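Local coordinates for putative riboflavin biosynthesis protein (Shewanella loihica, PDB 3KY8), which belongs to the family of RibD C-terminal domains and probably acts as a 5-amino-6-(5-phosphoribosylamino)uracil reductase, at residues A[141-146]-A[167-172]; A[22-27]-A[136-141]; A[91-96]-A[113-118]. One frame throughout, in Å; residues are numbered along the deposited sequence.

Interaction 1: A[141-146]-A[167-172]; sequences FLKEDL and GELESS. With SO4 (sulfate ion), chain J.
Lys-143 and Leu-169 bring the end of helix 135-143 against the irregular segment 167-172, their CA atoms 5.7 Å apart. Behind them the helix closes in a Schellman motif, with Asp-145 at positive phi as the C-prime residue. Methyl CD2 of Leu-169 supplies the apolar touch: it lies 4.0 Å from CB of Leu-142 and 3.5 Å from the same residue's carbonyl O. Leu-158 of the second subunit packs on both leucines, so this spot also belongs to the dimer interface. The aliphatic chain of Lys-143 runs extended past the loop, its CE 3.4 Å from Glu-168 O. That reach, with CG beside the backbone N (chi1 -66°), sets NZ 2.8 Å from a water that also accepts from Glu-168 N and donates to Glu-168 OE1. A second water accepts from Glu-170 N at 2.9 Å and donates weakly to Lys-143 O. Farther along, Ser-172 N donates to O4 of a sulfate, probably from the crystallisation liquor, that Lys-37 NZ of the second subunit also binds. Opposite charges thus meet through water, Lys-143 NZ and Glu-168 OE1 staying 5.1 Å apart, which suggests an adaptable, solvent-mediated polar side beside a small apolar patch.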
loop_
_atom_site.group_PDB
_atom_site.type_symbol
_atom_site.label_atom_id
_atom_site.label_comp_id
_atom_site.label_asym_id
_atom_site.label_seq_id
_atom_site.Cartn_x
_atom_site.Cartn_y
_atom_site.Cartn_z
ATOM N N PHE A 141 3.183 -9.847 14.485
ATOM C CA PHE A 141 2.151 -9.197 15.307
ATOM C C PHE A 141 0.743 -9.242 14.668
ATOM O O PHE A 141 -0.230 -9.665 15.312
ATOM C CB PHE A 141 2.541 -7.749 15.660
ATOM C CG PHE A 141 3.400 -7.635 16.901
ATOM C CD1 PHE A 141 4.700 -8.139 16.916
ATOM C CD2 PHE A 141 2.929 -6.990 18.033
ATOM C CE1 PHE A 141 5.497 -8.040 18.059
ATOM C CE2 PHE A 141 3.715 -6.915 19.187
ATOM C CZ PHE A 141 5.016 -7.437 19.182
ATOM N N LEU A 142 0.666 -8.864 13.401
ATOM C CA LEU A 142 -0.571 -8.908 12.629
ATOM C C LEU A 142 -1.166 -10.294 12.501
ATOM O O LEU A 142 -2.416 -10.410 12.563
ATOM C CB LEU A 142 -0.374 -8.270 11.256
ATOM C CG LEU A 142 -0.182 -6.740 11.264
ATOM C CD1 LEU A 142 0.269 -6.170 9.873
ATOM C CD2 LEU A 142 -1.463 -6.139 11.724
ATOM N N LYS A 143 -0.315 -11.341 12.369
ATOM C CA LYS A 143 -0.790 -12.743 12.326
ATOM C C LYS A 143 -1.436 -13.181 13.638
ATOM O O LYS A 143 -2.162 -14.157 13.658
ATOM C CB LYS A 143 0.317 -13.753 11.906
ATOM C CG LYS A 143 0.804 -13.564 10.448
ATOM C CD LYS A 143 1.995 -14.511 10.055
ATOM C CE LYS A 143 2.468 -14.350 8.561
ATOM N NZ LYS A 143 3.161 -15.573 7.899
ATOM N N GLU A 144 -1.204 -12.461 14.729
ATOM C CA GLU A 144 -1.901 -12.734 15.993
ATOM C C GLU A 144 -2.860 -11.605 16.401
ATOM O O GLU A 144 -3.422 -11.603 17.525
ATOM C CB GLU A 144 -0.870 -12.994 17.080
ATOM C CG GLU A 144 -0.199 -14.388 16.927
ATOM C CD GLU A 144 0.827 -14.660 18.005
ATOM O OE1 GLU A 144 0.506 -14.485 19.199
ATOM O OE2 GLU A 144 1.970 -15.016 17.664
ATOM N N ASP A 145 -3.040 -10.668 15.474
ATOM C CA ASP A 145 -3.927 -9.525 15.624
ATOM C C ASP A 145 -3.520 -8.682 16.814
ATOM O O ASP A 145 -4.344 -8.351 17.653
ATOM C CB ASP A 145 -5.390 -9.977 15.729
ATOM C CG ASP A 145 -6.381 -8.849 15.446
ATOM O OD1 ASP A 145 -5.996 -7.760 14.986
ATOM O OD2 ASP A 145 -7.572 -9.084 15.658
ATOM N N LEU A 146 -2.235 -8.331 16.871
ATOM C CA LEU A 146 -1.716 -7.645 18.031
ATOM C C LEU A 146 -1.409 -6.190 17.752
ATOM O O LEU A 146 -0.925 -5.517 18.640
ATOM C CB LEU A 146 -0.475 -8.349 18.564
ATOM C CG LEU A 146 -0.722 -9.736 19.140
ATOM C CD1 LEU A 146 0.616 -10.494 19.313
ATOM C CD2 LEU A 146 -1.521 -9.607 20.454
ATOM N N GLY A 167 2.417 -9.002 4.884
ATOM C CA GLY A 167 2.497 -10.379 4.463
ATOM C C GLY A 167 1.119 -10.964 4.400
ATOM O O GLY A 167 0.148 -10.283 3.977
ATOM N N GLU A 168 1.034 -12.234 4.781
ATOM C CA GLU A 168 -0.210 -12.991 4.717
ATOM C C GLU A 168 -0.904 -13.081 6.069
ATOM O O GLU A 168 -0.268 -12.922 7.132
ATOM C CB GLU A 168 0.044 -14.396 4.175
ATOM C CG GLU A 168 0.378 -14.413 2.659
ATOM C CD GLU A 168 1.854 -14.142 2.363
ATOM O OE1 GLU A 168 2.726 -14.928 2.833
ATOM O OE2 GLU A 168 2.124 -13.142 1.641
ATOM N N LEU A 169 -2.208 -13.349 5.990
ATOM C CA LEU A 169 -3.090 -13.421 7.135
ATOM C C LEU A 169 -4.149 -14.461 6.963
ATOM O O LEU A 169 -4.625 -14.717 5.860
ATOM C CB LEU A 169 -3.791 -12.076 7.359
ATOM C CG LEU A 169 -2.930 -10.865 7.660
ATOM C CD1 LEU A 169 -3.771 -9.622 7.479
ATOM C CD2 LEU A 169 -2.328 -10.993 9.093
ATOM N N GLU A 170 -4.567 -15.023 8.086
ATOM C CA GLU A 170 -5.665 -15.976 8.134
ATOM C C GLU A 170 -6.975 -15.350 7.662
ATOM O O GLU A 170 -7.722 -15.963 6.916
ATOM C CB GLU A 170 -5.815 -16.506 9.578
ATOM C CG GLU A 170 -6.891 -17.588 9.727
ATOM C CD GLU A 170 -7.135 -18.012 11.165
ATOM O OE1 GLU A 170 -6.222 -17.872 11.992
ATOM O OE2 GLU A 170 -8.252 -18.493 11.458
ATOM N N SER A 171 -7.238 -14.117 8.104
ATOM C CA SER A 171 -8.458 -13.391 7.729
ATOM C C SER A 171 -8.150 -11.903 7.637
ATOM O O SER A 171 -7.169 -11.429 8.209
ATOM C CB SER A 171 -9.590 -13.566 8.768
ATOM O OG SER A 171 -9.512 -14.807 9.436
ATOM N N SER A 172 -9.002 -11.190 6.907
ATOM C CA SER A 172 -8.844 -9.766 6.744
ATOM C C SER A 172 -8.962 -9.108 8.129
ATOM O O SER A 172 -9.595 -9.674 9.051
ATOM C CB SER A 172 -9.847 -9.227 5.720
ATOM O OG SER A 172 -11.168 -9.333 6.181
HETATM S S SO4 J . -11.904 -13.783 5.663
HETATM O O1 SO4 J . -12.996 -13.395 4.783
HETATM O O2 SO4 J . -11.490 -15.198 5.480
HETATM O O3 SO4 J . -12.327 -13.641 7.033
HETATM O O4 SO4 J . -10.839 -12.803 5.441
HETATM O O HOH W 1 -3.107 -14.309 10.469
HETATM O O HOH W 2 3.292 -14.221 5.487
#

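Interaction 2: A[22-27]-A[136-141]; sequences NIVFIA and VTIQNF. With SO4 (sulfate ion), chain E.
A beta-alpha-beta crossover in the sheet of this dihydrofolate-reductase-like fold brings Ile-138, on the connecting helix, against Val-24 and Ile-26 of the central strand 21-29. The helix and strand segments are 10.6 Å apart at the closest approach of their axes and run at 142° to each other. With CG1 beside the backbone N (chi1 -66°) and the chain extended beyond it, Ile-138 sends its CD1 tip to tip against two methyls, CD1 of Ile-26 at 3.9 Å and CG1 of Val-24 at 4.0 Å. The other methyl of Val-24, CG2, lies 4.1 Å from both CG1 and CG2 of Ile-138. Cut back to an alanine, Ile-138 would lose CG1, CG2 and CD1, and the methyls of Val-24 and Ile-26 would probably be left facing a gap between helix and sheet. The crossover itself joins strands 129-133 and 149-158, which flank strand 21-29, and helix 135-143 spans the strand that they enclose. One helical turn on, the ring of Phe-141 takes the amide of Asn-22 at its edge: ND2 sits near the ring plane, 4.1 Å from CE2, and amide and ring planes stand 87° apart. That amide is held elsewhere, ND2 donating to Leu-146 O, so the ring meets a group already fixed. At the opposite end of the segment, the helix start grips a sulfate, probably from the crystallisation liquor. O1 accepts from Val-136 N at 3.1 Å, while O3 takes both Thr-137 N and, at 2.6 Å, Thr-137 OG1. Thr-73 OG1 adds a further bond to this anion; backbone N-H groups at a helix start suit an anion, so the spot may accept a phosphate, though this is only inferred.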
loop_
_atom_site.group_PDB
_atom_site.type_symbol
_atom_site.label_atom_id
_atom_site.label_comp_id
_atom_site.label_asym_id
_atom_site.label_seq_id
_atom_site.Cartn_x
_atom_site.Cartn_y
_atom_site.Cartn_z
ATOM N N ASN A 22 0.108 -1.464 20.893
ATOM C CA ASN A 22 1.162 -1.799 19.952
ATOM C C ASN A 22 1.016 -0.996 18.652
ATOM O O ASN A 22 0.013 -1.129 17.925
ATOM C CB ASN A 22 1.082 -3.296 19.674
ATOM C CG ASN A 22 1.240 -4.122 20.931
ATOM O OD1 ASN A 22 1.972 -3.748 21.822
ATOM N ND2 ASN A 22 0.508 -5.212 21.029
ATOM N N ILE A 23 2.020 -0.172 18.373
ATOM C CA ILE A 23 1.921 0.940 17.408
ATOM C C ILE A 23 2.977 0.785 16.313
ATOM O O ILE A 23 4.130 0.587 16.609
ATOM C CB ILE A 23 2.137 2.343 18.118
ATOM C CG1 ILE A 23 1.172 2.515 19.292
ATOM C CG2 ILE A 23 1.958 3.524 17.146
ATOM C CD1 ILE A 23 1.691 3.519 20.359
ATOM N N VAL A 24 2.546 0.846 15.053
ATOM C CA VAL A 24 3.418 0.845 13.877
ATOM C C VAL A 24 3.559 2.288 13.435
ATOM O O VAL A 24 2.581 3.061 13.503
ATOM C CB VAL A 24 2.830 -0.003 12.756
ATOM C CG1 VAL A 24 3.576 0.176 11.475
ATOM C CG2 VAL A 24 2.813 -1.469 13.203
ATOM N N PHE A 25 4.793 2.676 13.112
ATOM C CA PHE A 25 5.101 3.998 12.548
ATOM C C PHE A 25 6.220 3.822 11.512
ATOM O O PHE A 25 7.401 3.673 11.854
ATOM C CB PHE A 25 5.488 4.977 13.672
ATOM C CG PHE A 25 5.774 6.393 13.199
ATOM C CD1 PHE A 25 7.025 6.753 12.761
ATOM C CD2 PHE A 25 4.791 7.361 13.208
ATOM C CE1 PHE A 25 7.270 8.040 12.351
ATOM C CE2 PHE A 25 5.042 8.645 12.788
ATOM C CZ PHE A 25 6.259 8.974 12.351
ATOM N N ILE A 26 5.852 3.836 10.238
ATOM C CA ILE A 26 6.747 3.357 9.202
ATOM C C ILE A 26 6.545 4.052 7.851
ATOM O O ILE A 26 5.432 4.440 7.483
ATOM C CB ILE A 26 6.590 1.795 9.020
ATOM C CG1 ILE A 26 7.907 1.175 8.467
ATOM C CG2 ILE A 26 5.371 1.493 8.128
ATOM C CD1 ILE A 26 8.095 -0.292 8.796
ATOM N N ALA A 27 7.634 4.176 7.102
ATOM C CA ALA A 27 7.600 4.751 5.768
ATOM C C ALA A 27 7.553 3.579 4.807
ATOM O O ALA A 27 8.299 2.629 4.950
ATOM C CB ALA A 27 8.841 5.576 5.522
ATOM N N VAL A 136 9.159 -8.308 9.375
ATOM C CA VAL A 136 8.840 -9.630 9.874
ATOM C C VAL A 136 8.129 -9.512 11.213
ATOM O O VAL A 136 7.189 -10.228 11.448
ATOM C CB VAL A 136 10.064 -10.583 9.934
ATOM C CG1 VAL A 136 9.668 -12.039 10.444
ATOM C CG2 VAL A 136 10.704 -10.677 8.532
ATOM N N THR A 137 8.569 -8.598 12.066
ATOM C CA THR A 137 7.993 -8.426 13.402
ATOM C C THR A 137 6.580 -7.932 13.293
ATOM O O THR A 137 5.686 -8.503 13.905
ATOM C CB THR A 137 8.855 -7.464 14.290
ATOM O OG1 THR A 137 10.202 -7.952 14.338
ATOM C CG2 THR A 137 8.335 -7.387 15.707
ATOM N N ILE A 138 6.364 -6.897 12.490
ATOM C CA ILE A 138 5.014 -6.359 12.244
ATOM C C ILE A 138 4.100 -7.442 11.664
ATOM O O ILE A 138 2.975 -7.677 12.133
ATOM C CB ILE A 138 5.071 -5.096 11.289
ATOM C CG1 ILE A 138 5.794 -3.933 11.999
ATOM C CG2 ILE A 138 3.649 -4.658 10.816
ATOM C CD1 ILE A 138 6.202 -2.787 11.037
ATOM N N GLN A 139 4.608 -8.156 10.670
ATOM C CA GLN A 139 3.844 -9.250 10.058
ATOM C C GLN A 139 3.443 -10.275 11.097
ATOM O O GLN A 139 2.285 -10.705 11.135
ATOM C CB GLN A 139 4.621 -9.868 8.915
ATOM C CG GLN A 139 4.603 -8.949 7.681
ATOM C CD GLN A 139 5.668 -9.274 6.684
ATOM O OE1 GLN A 139 5.995 -10.421 6.513
ATOM N NE2 GLN A 139 6.235 -8.247 6.028
ATOM N N ASN A 140 4.368 -10.615 11.984
ATOM C CA ASN A 140 4.096 -11.580 13.045
ATOM C C ASN A 140 3.085 -11.110 14.082
ATOM O O ASN A 140 2.211 -11.898 14.480
ATOM C CB ASN A 140 5.397 -12.067 13.693
ATOM C CG ASN A 140 6.130 -13.061 12.818
ATOM O OD1 ASN A 140 5.530 -13.755 11.998
ATOM N ND2 ASN A 140 7.420 -13.130 12.980
ATOM N N PHE A 141 3.183 -9.847 14.485
ATOM C CA PHE A 141 2.151 -9.197 15.307
ATOM C C PHE A 141 0.743 -9.242 14.668
ATOM O O PHE A 141 -0.230 -9.665 15.312
ATOM C CB PHE A 141 2.541 -7.749 15.660
ATOM C CG PHE A 141 3.400 -7.635 16.901
ATOM C CD1 PHE A 141 4.700 -8.139 16.916
ATOM C CD2 PHE A 141 2.929 -6.990 18.033
ATOM C CE1 PHE A 141 5.497 -8.040 18.059
ATOM C CE2 PHE A 141 3.715 -6.915 19.187
ATOM C CZ PHE A 141 5.016 -7.437 19.182
HETATM S S SO4 E . 12.548 -7.568 11.174
HETATM O O1 SO4 E . 12.190 -7.706 9.789
HETATM O O2 SO4 E . 13.313 -8.709 11.596
HETATM O O3 SO4 E . 11.344 -7.586 11.993
HETATM O O4 SO4 E . 13.275 -6.335 11.337
#

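Interaction 3: A[91-96]-A[113-118]; sequences FVLSNT and GKLVDI
Leu-93, at the end of strand 90-93, divides its two methyls between Leu-115 and Ile-118 in the first turn of helix 115-124. CD1 meets Leu-115 CD2 at 3.3 Å, the two side chains crossing at about a right angle. The other branch, CD2, comes within 3.4 Å of Ile-118 CD1, and these two chains slant across one another. Both separations are shorter than usual carbon-carbon contact. The first torsion of Leu-93 (chi1 -114°) also falls away from any staggered position, so the exact fit of its methyls is doubtful, though which groups face each other is clear. Leu-115 and Ile-118 lie three residues apart, close to one turn, and so present their side chains to the same leucine. The turn is secured by Ile-118 N donating to O of the N-cap residue Lys-114 at 2.9 Å. Around this patch, Leu-115 also touches Glu-144 and Leu-146, and Ile-118 rests on Val-111 of strand 108-111, outermost in the sheet of this chain. The contact is purely apolar and has no directional bond across it, so it would rely on side-chain packing, to which Val-111 also contributes.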
loop_
_atom_site.group_PDB
_atom_site.type_symbol
_atom_site.label_atom_id
_atom_site.label_comp_id
_atom_site.label_asym_id
_atom_site.label_seq_id
_atom_site.Cartn_x
_atom_site.Cartn_y
_atom_site.Cartn_z
ATOM N N PHE A 91 13.605 -3.651 22.566
ATOM C CA PHE A 91 13.504 -5.068 22.842
ATOM C C PHE A 91 13.581 -5.806 21.527
ATOM O O PHE A 91 12.858 -5.473 20.598
ATOM C CB PHE A 91 12.179 -5.322 23.523
ATOM C CG PHE A 91 12.047 -4.582 24.797
ATOM C CD1 PHE A 91 12.818 -4.964 25.898
ATOM C CD2 PHE A 91 11.225 -3.490 24.899
ATOM C CE1 PHE A 91 12.736 -4.263 27.086
ATOM C CE2 PHE A 91 11.132 -2.794 26.065
ATOM C CZ PHE A 91 11.887 -3.181 27.170
ATOM N N VAL A 92 14.502 -6.757 21.426
ATOM C CA VAL A 92 14.768 -7.419 20.168
ATOM C C VAL A 92 14.373 -8.847 20.277
ATOM O O VAL A 92 14.798 -9.558 21.194
ATOM C CB VAL A 92 16.216 -7.338 19.737
ATOM C CG1 VAL A 92 16.490 -8.358 18.635
ATOM C CG2 VAL A 92 16.510 -5.905 19.228
ATOM N N LEU A 93 13.532 -9.223 19.312
ATOM C CA LEU A 93 12.962 -10.556 19.187
ATOM C C LEU A 93 13.924 -11.413 18.398
ATOM O O LEU A 93 14.062 -11.292 17.147
ATOM C CB LEU A 93 11.610 -10.482 18.447
ATOM C CG LEU A 93 10.354 -10.851 19.234
ATOM C CD1 LEU A 93 9.182 -10.844 18.251
ATOM C CD2 LEU A 93 10.506 -12.214 19.913
ATOM N N SER A 94 14.647 -12.242 19.123
ATOM C CA SER A 94 15.465 -13.222 18.450
ATOM C C SER A 94 15.416 -14.478 19.302
ATOM O O SER A 94 15.593 -14.463 20.550
ATOM C CB SER A 94 16.918 -12.744 18.177
ATOM O OG SER A 94 17.607 -13.575 17.219
ATOM N N ASN A 95 15.064 -15.544 18.589
ATOM C CA ASN A 95 15.305 -16.889 19.015
ATOM C C ASN A 95 16.792 -17.168 18.718
ATOM O O ASN A 95 17.476 -17.826 19.510
ATOM C CB ASN A 95 14.376 -17.832 18.238
ATOM C CG ASN A 95 12.889 -17.695 18.649
ATOM O OD1 ASN A 95 12.320 -16.581 18.800
ATOM N ND2 ASN A 95 12.245 -18.856 18.812
ATOM N N THR A 96 17.292 -16.613 17.599
ATOM C CA THR A 96 18.696 -16.827 17.135
ATOM C C THR A 96 19.815 -16.111 17.965
ATOM O O THR A 96 20.914 -16.652 18.080
ATOM C CB THR A 96 18.837 -16.439 15.596
ATOM N N GLY A 113 10.271 -15.920 23.309
ATOM C CA GLY A 113 9.066 -16.698 23.643
ATOM C C GLY A 113 7.913 -16.392 22.713
ATOM O O GLY A 113 8.130 -15.889 21.609
ATOM N N LYS A 114 6.693 -16.668 23.184
ATOM C CA LYS A 114 5.489 -16.344 22.438
ATOM C C LYS A 114 5.220 -14.856 22.562
ATOM O O LYS A 114 5.399 -14.277 23.644
ATOM C CB LYS A 114 4.303 -17.132 22.963
ATOM C CG LYS A 114 4.362 -18.599 22.671
ATOM C CD LYS A 114 3.312 -19.300 23.517
ATOM C CE LYS A 114 3.186 -20.794 23.227
ATOM N NZ LYS A 114 2.835 -21.536 24.484
ATOM N N LEU A 115 4.808 -14.239 21.454
ATOM C CA LEU A 115 4.551 -12.795 21.439
ATOM C C LEU A 115 3.613 -12.421 22.567
ATOM O O LEU A 115 3.857 -11.455 23.268
ATOM C CB LEU A 115 3.933 -12.330 20.130
ATOM C CG LEU A 115 4.781 -12.383 18.864
ATOM C CD1 LEU A 115 3.983 -11.769 17.772
ATOM C CD2 LEU A 115 6.085 -11.694 19.028
ATOM N N VAL A 116 2.554 -13.193 22.766
ATOM C CA VAL A 116 1.544 -12.809 23.766
ATOM C C VAL A 116 2.173 -12.725 25.162
ATOM O O VAL A 116 1.941 -11.736 25.879
ATOM C CB VAL A 116 0.288 -13.703 23.687
ATOM C CG1 VAL A 116 -0.605 -13.499 24.883
ATOM C CG2 VAL A 116 -0.483 -13.381 22.412
ATOM N N ASP A 117 2.985 -13.734 25.496
ATOM C CA ASP A 117 3.782 -13.786 26.723
ATOM C C ASP A 117 4.790 -12.630 26.844
ATOM O O ASP A 117 4.914 -12.046 27.917
ATOM C CB ASP A 117 4.569 -15.119 26.843
ATOM C CG ASP A 117 3.665 -16.370 26.955
ATOM O OD1 ASP A 117 2.475 -16.254 27.303
ATOM O OD2 ASP A 117 4.167 -17.484 26.689
ATOM N N ILE A 118 5.521 -12.344 25.756
ATOM C CA ILE A 118 6.523 -11.282 25.727
ATOM C C ILE A 118 5.838 -9.973 26.014
ATOM O O ILE A 118 6.342 -9.178 26.812
ATOM C CB ILE A 118 7.258 -11.196 24.366
ATOM C CG1 ILE A 118 8.242 -12.348 24.186
ATOM C CG2 ILE A 118 8.059 -9.905 24.222
ATOM C CD1 ILE A 118 8.740 -12.454 22.759
#

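In the fold
Two of the contacts set a helix on the sheet, and the third sets a helix end on a loop. Interaction 2 is the buried one, its centre about 4 Å from that of the chain, whereas interactions 1 and 3 are partly buried, their centres about 15 Å from it. Interactions 1 and 2 share helix 135-143 and Phe-141, and are tied where Leu-146 O accepts from Asn-22 ND2. Interaction 3 uses another helix, 115-124, yet Leu-115 CD1 reaches Phe-141 CD1 at 3.8 Å, so the two helices abut. Chemistry follows place: branched aliphatic groups fill interaction 2, with an amide at a ring edge; leucine and isoleucine methyls make interaction 3; in interaction 1, beside the second subunit, one water joins a lysine and a glutamate and another links backbone atoms.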